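PDB 5ZBF: cupin domain protein from Microcystis aeruginosa DIANCHI905, which is an iron(II)-binding bicupin that probably acts as an isomerase in making the Choi moiety of aeruginosins. Local coordinates for residues 125-130 with 136-141. Residues are numbered along the deposited sequence; the frame is centred on the assembly and turned at random.
Sequences LPCQSV and EIVMMK
Residues 126-130 and 136-141, from the two arms of a β-hairpin, run antiparallel, with Q128 and M139 exchanging two nearly straight N-H···O bonds of 2.8 Å between Q128 N and M139 O and between M139 N and Q128 O. V130 and buried I137, β-branched residues suited to extended backbone, form the next hydrogen-bonded pair. Toward P126 the strands part: its carbonyl, in a residue that has no N-H to give, reaches K141 N and K141 O through two waters. On one face the short side chains of C127 and S129 leave room for branched V138, whose CG1 lies 3.8 Å from C127 CB. On this face too M140, bent at its last torsion (chi3 -65°), brings its flexible end across L125 at about a right angle, M140 CE resting 3.6 Å from L125 CD1. On the other face Q128 and M139 lie side by side, M139 CE 3.6 Å from Q128 OE1, and both touch L115. Nearer the turn, a water joins S129 OG to E136 OE2, at the end of an extended chain. Strand 112-119 pairs with the outer edge of 126-130 and 201-208 with that of 136-141, so neither arm is an edge strand of the cupin β-structure; direct backbone bonds hold the middle and turn end, while water takes over where they diverge.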
loop_
_atom_site.group_PDB
_atom_site.type_symbol
_atom_site.label_atom_id
_atom_site.label_comp_id
_atom_site.label_asym_id
_atom_site.label_seq_id
_atom_site.Cartn_x
_atom_site.Cartn_y
_atom_site.Cartn_z
ATOM N N LEU A 125 -11.266 12.536 -10.070
ATOM C CA LEU A 125 -10.225 13.384 -9.505
ATOM C C LEU A 125 -8.876 12.994 -10.083
ATOM O O LEU A 125 -8.661 11.825 -10.407
ATOM C CB LEU A 125 -10.156 13.227 -7.984
ATOM C CG LEU A 125 -11.326 13.779 -7.171
ATOM C CD1 LEU A 125 -11.295 13.205 -5.762
ATOM C CD2 LEU A 125 -11.291 15.299 -7.146
ATOM N N PRO A 126 -7.954 13.968 -10.197
ATOM C CA PRO A 126 -6.586 13.658 -10.590
ATOM C C PRO A 126 -5.924 12.696 -9.596
ATOM O O PRO A 126 -6.158 12.782 -8.395
ATOM C CB PRO A 126 -5.879 15.020 -10.576
ATOM C CG PRO A 126 -6.773 15.941 -9.815
ATOM C CD PRO A 126 -8.159 15.409 -9.957
ATOM N N CYS A 127 -5.116 11.781 -10.112
ATOM C CA CYS A 127 -4.423 10.820 -9.270
ATOM C C CYS A 127 -3.077 10.483 -9.891
ATOM O O CYS A 127 -2.745 10.941 -10.971
ATOM C CB CYS A 127 -5.261 9.554 -9.093
ATOM S SG CYS A 127 -5.428 8.543 -10.585
ATOM N N GLN A 128 -2.286 9.704 -9.166
ATOM C CA GLN A 128 -1.111 9.107 -9.740
ATOM C C GLN A 128 -1.266 7.617 -9.504
ATOM O O GLN A 128 -1.621 7.196 -8.398
ATOM C CB GLN A 128 0.137 9.618 -9.046
ATOM C CG GLN A 128 0.234 11.131 -8.992
ATOM C CD GLN A 128 1.665 11.591 -8.877
ATOM O OE1 GLN A 128 2.189 11.758 -7.774
ATOM N NE2 GLN A 128 2.318 11.773 -10.019
ATOM N N SER A 129 -1.009 6.823 -10.535
ATOM C CA SER A 129 -1.271 5.411 -10.439
ATOM C C SER A 129 -0.319 4.604 -11.290
ATOM O O SER A 129 0.386 5.143 -12.153
ATOM C CB SER A 129 -2.697 5.135 -10.896
ATOM O OG SER A 129 -2.828 5.428 -12.275
ATOM N N VAL A 130 -0.304 3.305 -11.025
ATOM C CA VAL A 130 0.329 2.346 -11.927
ATOM C C VAL A 130 -0.321 0.984 -11.720
ATOM O O VAL A 130 -0.817 0.669 -10.633
ATOM C CB VAL A 130 1.860 2.293 -11.728
ATOM C CG1 VAL A 130 2.215 1.703 -10.367
ATOM C CG2 VAL A 130 2.543 1.535 -12.864
ATOM N N GLU A 136 -3.248 -2.789 -8.711
ATOM C CA GLU A 136 -3.131 -1.404 -9.142
ATOM C C GLU A 136 -2.989 -0.540 -7.903
ATOM O O GLU A 136 -3.725 -0.726 -6.939
ATOM C CB GLU A 136 -4.360 -0.971 -9.943
ATOM C CG GLU A 136 -4.290 0.469 -10.416
ATOM C CD GLU A 136 -5.428 0.864 -11.340
ATOM O OE1 GLU A 136 -6.456 0.157 -11.388
ATOM O OE2 GLU A 136 -5.297 1.905 -12.013
ATOM N N ILE A 137 -2.055 0.404 -7.936
ATOM C CA ILE A 137 -1.891 1.357 -6.838
ATOM C C ILE A 137 -2.304 2.743 -7.327
ATOM O O ILE A 137 -1.907 3.168 -8.403
ATOM C CB ILE A 137 -0.452 1.339 -6.284
ATOM C CG1 ILE A 137 -0.178 -0.038 -5.648
ATOM C CG2 ILE A 137 -0.242 2.451 -5.257
ATOM C CD1 ILE A 137 1.227 -0.218 -5.131
ATOM N N VAL A 138 -3.122 3.416 -6.525
ATOM C CA VAL A 138 -3.620 4.750 -6.833
ATOM C C VAL A 138 -3.356 5.650 -5.636
ATOM O O VAL A 138 -3.729 5.312 -4.528
ATOM C CB VAL A 138 -5.135 4.724 -7.119
ATOM C CG1 VAL A 138 -5.630 6.117 -7.509
ATOM C CG2 VAL A 138 -5.441 3.700 -8.205
ATOM N N MET A 139 -2.702 6.781 -5.869
ATOM C CA MET A 139 -2.503 7.811 -4.845
ATOM C C MET A 139 -3.220 9.062 -5.330
ATOM O O MET A 139 -3.060 9.458 -6.481
ATOM C CB MET A 139 -1.019 8.119 -4.671
ATOM C CG MET A 139 -0.709 9.070 -3.525
ATOM S SD MET A 139 1.053 9.251 -3.167
ATOM C CE MET A 139 1.655 10.049 -4.649
ATOM N N MET A 140 -3.994 9.688 -4.454
ATOM C CA MET A 140 -4.808 10.824 -4.867
ATOM C C MET A 140 -5.166 11.724 -3.707
ATOM O O MET A 140 -5.316 11.262 -2.580
ATOM C CB MET A 140 -6.091 10.322 -5.513
ATOM C CG MET A 140 -7.014 9.580 -4.573
ATOM S SD MET A 140 -8.361 8.802 -5.472
ATOM C CE MET A 140 -9.234 10.227 -6.097
ATOM N N LYS A 141 -5.335 13.008 -4.010
ATOM C CA LYS A 141 -5.762 13.972 -3.008
ATOM C C LYS A 141 -7.276 14.005 -2.977
ATOM O O LYS A 141 -7.921 14.167 -4.026
ATOM C CB LYS A 141 -5.205 15.362 -3.310
ATOM C CG LYS A 141 -3.755 15.513 -2.903
ATOM C CD LYS A 141 -3.327 16.970 -2.797
ATOM C CE LYS A 141 -2.191 17.140 -1.802
ATOM N NZ LYS A 141 -0.903 16.609 -2.318
HETATM O O HOH W 1 -4.212 13.885 -6.600
HETATM O O HOH W 2 -7.117 14.800 -6.583
HETATM O O HOH W 3 -2.846 2.846 -13.216
#